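Long-range contacts in phenazine biosynthesis protein PhzF family (Enterococcus faecalis, PDB 1S7J), which probably acts as an isomerase of the PhzF family, built on the two-lobed fold it shares with diaminopimelate epimerase: residues Ala12-Phe16 and Ala250-Ala254; Ala89-Leu93 and Ala103-Lys107; Tyr141-Phe147 and Asn209-Tyr213. All coordinates share one frame; numbering follows the deposited sequence.

Overall arrangement
Two-lobed proteins of the diaminopimelate epimerase type wrap strands around a central helix in each lobe, and the three contacts sample both halves. Contacts 1 and 2 share helix 72-85, which lies against Ala250 and Leu252 in the first and Leu93 and Val104 in the second; their centres are about 20 Å apart. Contact 3 lies about 28 Å from either, between centres, and brings helix 207-218 against the hairpin 139-149. Along the chain, contact 1 joins a loop near the start to the last strand, so contacts 2 and 3, which follow one another, are nested within it. The closing strand, 243-259, also touches helix 207-218, so the same long strand meets contact 1 and the helix of contact 3.

Contact 1: residues Ala12-Phe16 and Ala250-Ala254; sequences AEEVF and AKLFA
The carbonyl oxygen of Glu13 accepts a hydrogen bond from Lys251, NZ lying 3.0 Å from O and tilted 15° from the carbonyl plane. To get there the lysine chain curls round the oxygen, bending at chi2 (-69°) and again at chi4 (62°), and its methylenes pass close beside Glu13 O, CG at 3.3 Å. A water completes the link, accepting a hydrogen bond from Val15 N and a weak one from Lys251 NZ. The ammonium thus reaches one loop carbonyl directly and, less firmly, the Val15 amide through water.

This is the surface of the first lobe, where the loop leaving strand 2-10 turns beside the long strand 243-259. That strand pairs with 2-10 and carries a classic beta bulge, in which Phe253 and Ala254 both face Ile7. Phe16 N bonds to Asp9 OD1, fastening the loop back to strand 2-10.

Beyond the lysine the contact turns apolar and more exposed. Val15 CG1 rests on the strand backbone, 3.8 Å from Leu252 O, and borders the edge of the Phe253 ring, while CG2 of the same valine lies over one face of its neighbour Phe16, 3.6 Å above the plane. The two phenyl rings meet at a slant, Phe16 CE2 lying 3.9 Å from Phe253 CE1.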
loop_
_atom_site.group_PDB
_atom_site.type_symbol
_atom_site.label_atom_id
_atom_site.label_comp_id
_atom_site.label_asym_id
_atom_site.label_seq_id
_atom_site.Cartn_x
_atom_site.Cartn_y
_atom_site.Cartn_z
ATOM N N ALA A 12 -8.672 2.893 5.484
ATOM C CA ALA A 12 -9.153 3.844 6.473
ATOM C C ALA A 12 -10.610 3.639 6.796
ATOM O O ALA A 12 -11.409 3.358 5.918
ATOM C CB ALA A 12 -8.942 5.247 5.968
ATOM N N GLU A 13 -10.961 3.817 8.057
ATOM C CA GLU A 13 -12.324 3.677 8.559
ATOM C C GLU A 13 -13.051 5.043 8.448
ATOM O O GLU A 13 -14.281 5.117 8.385
ATOM C CB GLU A 13 -12.264 3.179 10.017
ATOM C CG GLU A 13 -13.305 2.153 10.435
ATOM C CD GLU A 13 -13.271 1.812 11.929
ATOM O OE1 GLU A 13 -14.109 0.984 12.360
ATOM O OE2 GLU A 13 -12.409 2.360 12.667
ATOM N N GLU A 14 -12.247 6.105 8.512
ATOM C CA GLU A 14 -12.738 7.490 8.454
ATOM C C GLU A 14 -11.769 8.309 7.587
ATOM O O GLU A 14 -10.630 7.893 7.367
ATOM C CB GLU A 14 -12.789 8.092 9.862
ATOM C CG GLU A 14 -11.425 8.144 10.563
ATOM C CD GLU A 14 -11.455 8.907 11.882
ATOM O OE1 GLU A 14 -11.992 8.370 12.876
ATOM O OE2 GLU A 14 -10.921 10.041 11.926
ATOM N N VAL A 15 -12.221 9.463 7.092
ATOM C CA VAL A 15 -11.359 10.309 6.254
ATOM C C VAL A 15 -10.177 10.855 7.040
ATOM O O VAL A 15 -10.196 10.903 8.275
ATOM C CB VAL A 15 -12.137 11.503 5.592
ATOM C CG1 VAL A 15 -13.276 10.983 4.688
ATOM C CG2 VAL A 15 -12.678 12.429 6.651
ATOM N N PHE A 16 -9.155 11.282 6.295
ATOM C CA PHE A 16 -7.902 11.823 6.847
ATOM C C PHE A 16 -6.966 10.716 7.358
ATOM O O PHE A 16 -5.844 10.992 7.792
ATOM C CB PHE A 16 -8.169 12.865 7.958
ATOM C CG PHE A 16 -9.100 13.956 7.541
ATOM C CD1 PHE A 16 -10.102 14.400 8.405
ATOM C CD2 PHE A 16 -9.014 14.516 6.270
ATOM C CE1 PHE A 16 -11.013 15.378 8.002
ATOM C CE2 PHE A 16 -9.911 15.487 5.854
ATOM C CZ PHE A 16 -10.915 15.926 6.722
ATOM N N ALA A 250 -12.222 1.131 3.473
ATOM C CA ALA A 250 -11.977 2.325 2.666
ATOM C C ALA A 250 -13.031 3.395 2.936
ATOM O O ALA A 250 -14.142 3.099 3.399
ATOM C CB ALA A 250 -11.950 1.984 1.212
ATOM N N LYS A 251 -12.686 4.639 2.619
ATOM C CA LYS A 251 -13.594 5.776 2.819
ATOM C C LYS A 251 -13.511 6.781 1.707
ATOM O O LYS A 251 -12.423 7.213 1.324
ATOM C CB LYS A 251 -13.298 6.468 4.148
ATOM C CG LYS A 251 -14.305 6.153 5.257
ATOM C CD LYS A 251 -15.669 6.782 4.973
ATOM C CE LYS A 251 -16.659 6.545 6.116
ATOM N NZ LYS A 251 -16.207 7.150 7.401
ATOM N N LEU A 252 -14.663 7.150 1.164
ATOM C CA LEU A 252 -14.736 8.133 0.095
ATOM C C LEU A 252 -14.527 9.517 0.713
ATOM O O LEU A 252 -15.218 9.890 1.668
ATOM C CB LEU A 252 -16.106 8.100 -0.574
ATOM C CG LEU A 252 -16.221 8.278 -2.090
ATOM C CD1 LEU A 252 -17.329 9.257 -2.411
ATOM C CD2 LEU A 252 -14.938 8.735 -2.685
ATOM N N PHE A 253 -13.538 10.236 0.225
ATOM C CA PHE A 253 -13.277 11.575 0.707
ATOM C C PHE A 253 -14.065 12.549 -0.144
ATOM O O PHE A 253 -14.714 13.443 0.371
ATOM C CB PHE A 253 -11.772 11.922 0.621
ATOM C CG PHE A 253 -11.482 13.369 0.861
ATOM C CD1 PHE A 253 -11.702 13.940 2.125
ATOM C CD2 PHE A 253 -11.060 14.194 -0.186
ATOM C CE1 PHE A 253 -11.514 15.318 2.338
ATOM C CE2 PHE A 253 -10.867 15.574 0.015
ATOM C CZ PHE A 253 -11.098 16.135 1.282
ATOM N N ALA A 254 -13.978 12.370 -1.463
ATOM C CA ALA A 254 -14.659 13.232 -2.410
ATOM C C ALA A 254 -15.029 12.523 -3.700
ATOM O O ALA A 254 -14.426 11.521 -4.070
ATOM C CB ALA A 254 -13.792 14.442 -2.727
HETATM O O HOH W 1 -15.090 10.027 8.349
#

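Contact 2: residues Ala89-Leu93 and Ala103-Lys107; sequences AEETL and AVTKK
Leu93 and Val104 face each other as an antiparallel hydrogen-bonded pair on the buried side of the contact. Leu93 N bonds to Val104 O at 2.9 Å, and Val104 N returns a bond to Leu93 O at 3.1 Å. The leucine and valine side chains lie on the same face of the strands and are buried under helix 72-85, Leu93 against Leu82 and Phe83, Val104 against Thr75 and Ala79.

Next to them, toward the open end of the hairpin, Thr92 and Thr105 form the non-hydrogen-bonded pair, with side chains on the other, more open face. Here the two strands pack closely, the CA atoms of the threonines only 4.3 Å apart. Each threonine holds OG1 beside its own backbone N and CG2 anti to it (chi1 -62° and -56°), which turns the two hydroxyls toward each other: OG1 to OG1 is 3.1 Å, a hydrogen bond in which either may donate. The methyls fill in around them, Thr105 CG2 resting 3.4 Å from Thr92 OG1.

These residues belong to the beta hairpin of strands 92-97 and 100-107, whose second strand continues the pairing with strand 110-116, where Thr105 bonds to Tyr112 through the backbone.

Toward the mouth of the hairpin the backbones stay close, Glu91 O accepting a hydrogen bond from Lys106 N at 2.9 Å with Thr105 CG2 near it, and it is the side chains that loosen. That of Glu91 runs out extended alongside Thr105 at the exposed surface, its OE2 no nearer than 4.2 Å to Thr105 CG2. Lys106 likewise leads its amine away from Glu91, to the carbonyl oxygen of Glu108.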
loop_
_atom_site.group_PDB
_atom_site.type_symbol
_atom_site.label_atom_id
_atom_site.label_comp_id
_atom_site.label_asym_id
_atom_site.label_seq_id
_atom_site.Cartn_x
_atom_site.Cartn_y
_atom_site.Cartn_z
ATOM N N ALA A 89 -21.764 -7.077 -9.460
ATOM C CA ALA A 89 -22.462 -8.063 -8.645
ATOM C C ALA A 89 -21.545 -9.103 -8.006
ATOM O O ALA A 89 -21.759 -9.514 -6.855
ATOM C CB ALA A 89 -23.540 -8.748 -9.476
ATOM N N GLU A 90 -20.560 -9.555 -8.770
ATOM C CA GLU A 90 -19.596 -10.558 -8.311
ATOM C C GLU A 90 -18.738 -10.099 -7.130
ATOM O O GLU A 90 -18.401 -8.913 -7.016
ATOM C CB GLU A 90 -18.692 -10.998 -9.464
ATOM C CG GLU A 90 -18.244 -9.881 -10.403
ATOM C CD GLU A 90 -19.001 -9.935 -11.724
ATOM O OE1 GLU A 90 -18.973 -8.947 -12.486
ATOM O OE2 GLU A 90 -19.632 -10.985 -11.997
ATOM N N GLU A 91 -18.403 -11.034 -6.253
ATOM C CA GLU A 91 -17.590 -10.726 -5.087
ATOM C C GLU A 91 -16.102 -10.525 -5.417
ATOM O O GLU A 91 -15.316 -10.167 -4.536
ATOM C CB GLU A 91 -17.723 -11.822 -4.019
ATOM C CG GLU A 91 -16.971 -13.123 -4.355
ATOM C CD GLU A 91 -16.846 -14.091 -3.165
ATOM O OE1 GLU A 91 -16.530 -15.272 -3.410
ATOM O OE2 GLU A 91 -17.043 -13.672 -1.997
ATOM N N THR A 92 -15.719 -10.744 -6.665
ATOM C CA THR A 92 -14.323 -10.580 -7.049
ATOM C C THR A 92 -14.143 -9.823 -8.352
ATOM O O THR A 92 -14.784 -10.110 -9.351
ATOM C CB THR A 92 -13.588 -11.955 -7.129
ATOM O OG1 THR A 92 -13.594 -12.576 -5.845
ATOM C CG2 THR A 92 -12.156 -11.773 -7.549
ATOM N N LEU A 93 -13.249 -8.843 -8.308
ATOM C CA LEU A 93 -12.936 -7.997 -9.457
ATOM C C LEU A 93 -11.604 -8.465 -10.097
ATOM O O LEU A 93 -10.641 -8.770 -9.389
ATOM C CB LEU A 93 -12.817 -6.540 -8.979
ATOM C CG LEU A 93 -13.627 -5.407 -9.623
ATOM C CD1 LEU A 93 -14.690 -5.932 -10.573
ATOM C CD2 LEU A 93 -14.245 -4.552 -8.517
ATOM N N ALA A 103 -6.528 -9.396 -8.737
ATOM C CA ALA A 103 -7.863 -9.661 -8.254
ATOM C C ALA A 103 -8.059 -9.141 -6.851
ATOM O O ALA A 103 -7.188 -9.290 -5.998
ATOM C CB ALA A 103 -8.145 -11.154 -8.290
ATOM N N VAL A 104 -9.200 -8.498 -6.622
ATOM C CA VAL A 104 -9.544 -7.973 -5.304
ATOM C C VAL A 104 -10.884 -8.613 -4.958
ATOM O O VAL A 104 -11.767 -8.707 -5.816
ATOM C CB VAL A 104 -9.681 -6.401 -5.316
ATOM C CG1 VAL A 104 -9.943 -5.886 -3.906
ATOM C CG2 VAL A 104 -8.414 -5.763 -5.872
ATOM N N THR A 105 -11.051 -9.029 -3.734
ATOM C CA THR A 105 -12.280 -9.673 -3.340
ATOM C C THR A 105 -12.933 -8.917 -2.222
ATOM O O THR A 105 -12.274 -8.556 -1.225
ATOM C CB THR A 105 -12.015 -11.133 -2.883
ATOM O OG1 THR A 105 -11.338 -11.852 -3.924
ATOM C CG2 THR A 105 -13.311 -11.833 -2.551
ATOM N N LYS A 106 -14.234 -8.648 -2.380
ATOM C CA LYS A 106 -15.027 -7.924 -1.378
ATOM C C LYS A 106 -15.782 -8.871 -0.441
ATOM O O LYS A 106 -16.568 -9.707 -0.883
ATOM C CB LYS A 106 -16.016 -6.967 -2.073
ATOM C CG LYS A 106 -16.966 -6.230 -1.133
ATOM C CD LYS A 106 -17.727 -5.139 -1.898
ATOM C CE LYS A 106 -19.028 -4.741 -1.216
ATOM N NZ LYS A 106 -18.845 -4.294 0.193
ATOM N N LYS A 107 -15.503 -8.757 0.839
ATOM C CA LYS A 107 -16.157 -9.559 1.832
ATOM C C LYS A 107 -16.578 -8.591 2.928
ATOM O O LYS A 107 -15.764 -8.201 3.781
ATOM C CB LYS A 107 -15.207 -10.632 2.375
ATOM C CG LYS A 107 -15.877 -11.617 3.323
ATOM C CD LYS A 107 -14.883 -12.574 3.951
ATOM C CE LYS A 107 -15.596 -13.545 4.893
ATOM N NZ LYS A 107 -16.379 -12.833 5.952
#

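Contact 3: residues Tyr141-Phe147 and Asn209-Tyr213; sequences YLGRDLF and NLIPY
Gly143 and Asn209 have the nearest CA atoms of the two segments, 6.9 Å apart, where the loop of a short antiparallel hairpin comes up to a helical turn. In the hairpin Tyr141 and Phe147 are backbone partners, each N bonded to the other's O at 2.9 Å, and the loop between them is drawn tight by a further bond from Gly143 N to Asp145 O. In the helical turn Tyr213 N bonds to Asn209 O; the helix is kinked at Pro212, whose N has no bond to the preceding turn.

From the hairpin, Phe147 reaches toward the helix with CG anti to its backbone N (chi1 -174°). The ring slots between side chains: CD1 meets Asn209 CB at 3.7 Å, CE1 meets Leu210 CD1 at 3.8 Å, and CE2 stands over one face of the Tyr213 ring, 3.7 Å from its CG. The planes of Phe147 and Tyr213 are inclined at 50°.

Helix 207-218 runs through the second lobe, packed among strands that include 175-180, 186-192 and 243-259, in keeping with the epimerase-like fold of the family; Leu210 lies against the first two of these strands.

Tyr213 also turns its edge toward the face of Tyr141 in an offset edge-to-face pair, with planes at 66° and Tyr213 CE2 3.4 Å from Tyr141 CE1. The three rings form an aromatic cluster, closed at its polar rim by Glu139: OE1 bonds to both tyrosine hydroxyls, while Tyr213 OH also meets Arg217 NE.

At the hairpin's tip, Arg144 NH2 makes a salt bridge to Asp145 OD1 at 2.8 Å, its hydrogen bonds weak, and NH1 bonds to Ser205 OG. The Arg144 side chain lies about 10 Å from that of Glu46, the predicted active-site residue.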
loop_
_atom_site.group_PDB
_atom_site.type_symbol
_atom_site.label_atom_id
_atom_site.label_comp_id
_atom_site.label_asym_id
_atom_site.label_seq_id
_atom_site.Cartn_x
_atom_site.Cartn_y
_atom_site.Cartn_z
ATOM N N TYR A 141 16.720 -7.671 8.220
ATOM C CA TYR A 141 16.471 -8.592 7.113
ATOM C C TYR A 141 16.402 -7.804 5.804
ATOM O O TYR A 141 16.338 -6.571 5.817
ATOM C CB TYR A 141 15.148 -9.326 7.321
ATOM C CG TYR A 141 15.022 -10.087 8.623
ATOM C CD1 TYR A 141 14.493 -9.477 9.758
ATOM C CD2 TYR A 141 15.386 -11.426 8.707
ATOM C CE1 TYR A 141 14.319 -10.185 10.949
ATOM C CE2 TYR A 141 15.215 -12.151 9.894
ATOM C CZ TYR A 141 14.678 -11.523 11.011
ATOM O OH TYR A 141 14.479 -12.248 12.179
ATOM N N LEU A 142 16.438 -8.508 4.676
ATOM C CA LEU A 142 16.358 -7.851 3.379
ATOM C C LEU A 142 15.405 -8.578 2.426
ATOM O O LEU A 142 15.242 -9.797 2.491
ATOM C CB LEU A 142 17.764 -7.705 2.753
ATOM C CG LEU A 142 18.060 -6.799 1.517
ATOM C CD1 LEU A 142 17.814 -7.544 0.215
ATOM C CD2 LEU A 142 17.287 -5.478 1.568
ATOM N N GLY A 143 14.725 -7.790 1.624
ATOM C CA GLY A 143 13.793 -8.282 0.636
ATOM C C GLY A 143 13.835 -7.194 -0.398
ATOM O O GLY A 143 14.933 -6.806 -0.851
ATOM N N ARG A 144 12.691 -6.678 -0.802
ATOM C CA ARG A 144 12.689 -5.587 -1.753
ATOM C C ARG A 144 13.209 -4.375 -0.964
ATOM O O ARG A 144 13.958 -3.542 -1.488
ATOM C CB ARG A 144 11.277 -5.309 -2.289
ATOM C CG ARG A 144 11.233 -4.244 -3.385
ATOM C CD ARG A 144 10.394 -3.037 -2.977
ATOM N NE ARG A 144 8.986 -3.195 -3.331
ATOM C CZ ARG A 144 7.949 -2.973 -2.512
ATOM N NH1 ARG A 144 6.724 -3.137 -2.977
ATOM N NH2 ARG A 144 8.131 -2.621 -1.251
ATOM N N ASP A 145 12.837 -4.329 0.324
ATOM C CA ASP A 145 13.229 -3.254 1.237
ATOM C C ASP A 145 13.946 -3.782 2.451
ATOM O O ASP A 145 13.813 -4.953 2.816
ATOM C CB ASP A 145 11.986 -2.527 1.773
ATOM C CG ASP A 145 10.902 -2.389 0.768
ATOM O OD1 ASP A 145 9.814 -2.958 0.999
ATOM O OD2 ASP A 145 11.122 -1.709 -0.255
ATOM N N LEU A 146 14.680 -2.900 3.122
ATOM C CA LEU A 146 15.359 -3.267 4.345
ATOM C C LEU A 146 14.229 -3.541 5.338
ATOM O O LEU A 146 13.163 -2.933 5.239
ATOM C CB LEU A 146 16.276 -2.148 4.810
ATOM C CG LEU A 146 17.618 -2.187 4.069
ATOM C CD1 LEU A 146 18.341 -0.845 4.163
ATOM C CD2 LEU A 146 18.466 -3.334 4.631
ATOM N N PHE A 147 14.463 -4.409 6.288
ATOM C CA PHE A 147 13.423 -4.803 7.220
ATOM C C PHE A 147 13.978 -4.848 8.640
ATOM O O PHE A 147 14.652 -5.802 9.016
ATOM C CB PHE A 147 12.949 -6.194 6.768
ATOM C CG PHE A 147 11.779 -6.732 7.502
ATOM C CD1 PHE A 147 10.520 -6.735 6.909
ATOM C CD2 PHE A 147 11.926 -7.314 8.762
ATOM C CE1 PHE A 147 9.426 -7.315 7.548
ATOM C CE2 PHE A 147 10.839 -7.896 9.412
ATOM C CZ PHE A 147 9.585 -7.895 8.802
ATOM N N ASN A 209 6.697 -9.060 3.062
ATOM C CA ASN A 209 7.811 -9.333 3.974
ATOM C C ASN A 209 7.272 -9.399 5.405
ATOM O O ASN A 209 7.673 -10.253 6.193
ATOM C CB ASN A 209 8.867 -8.212 3.907
ATOM C CG ASN A 209 9.541 -8.106 2.538
ATOM O OD1 ASN A 209 9.692 -9.096 1.824
ATOM N ND2 ASN A 209 9.991 -6.894 2.203
ATOM N N LEU A 210 6.378 -8.460 5.733
ATOM C CA LEU A 210 5.760 -8.371 7.067
ATOM C C LEU A 210 4.977 -9.588 7.510
ATOM O O LEU A 210 5.199 -10.110 8.603
ATOM C CB LEU A 210 4.819 -7.152 7.144
ATOM C CG LEU A 210 5.351 -5.779 7.540
ATOM C CD1 LEU A 210 6.137 -5.906 8.816
ATOM C CD2 LEU A 210 6.210 -5.206 6.457
ATOM N N ILE A 211 3.982 -9.977 6.710
ATOM C CA ILE A 211 3.140 -11.120 7.043
ATOM C C ILE A 211 3.937 -12.437 7.241
ATOM O O ILE A 211 3.769 -13.110 8.258
ATOM C CB ILE A 211 1.962 -11.285 6.022
ATOM C CG1 ILE A 211 1.104 -10.013 6.034
ATOM C CG2 ILE A 211 1.079 -12.478 6.400
ATOM C CD1 ILE A 211 -0.096 -10.075 5.120
ATOM N N PRO A 212 4.777 -12.821 6.264
ATOM C CA PRO A 212 5.549 -14.052 6.432
ATOM C C PRO A 212 6.323 -14.035 7.760
ATOM O O PRO A 212 6.228 -14.968 8.561
ATOM C CB PRO A 212 6.502 -14.004 5.245
ATOM C CG PRO A 212 5.652 -13.404 4.192
ATOM C CD PRO A 212 4.996 -12.256 4.921
ATOM N N TYR A 213 7.061 -12.943 7.984
ATOM C CA TYR A 213 7.858 -12.780 9.193
ATOM C C TYR A 213 7.073 -12.982 10.486
ATOM O O TYR A 213 7.520 -13.716 11.382
ATOM C CB TYR A 213 8.531 -11.385 9.218
ATOM C CG TYR A 213 9.245 -11.096 10.530
ATOM C CD1 TYR A 213 8.546 -10.574 11.622
ATOM C CD2 TYR A 213 10.589 -11.420 10.703
ATOM C CE1 TYR A 213 9.158 -10.397 12.851
ATOM C CE2 TYR A 213 11.216 -11.242 11.942
ATOM C CZ TYR A 213 10.484 -10.730 13.012
ATOM O OH TYR A 213 11.058 -10.569 14.244
#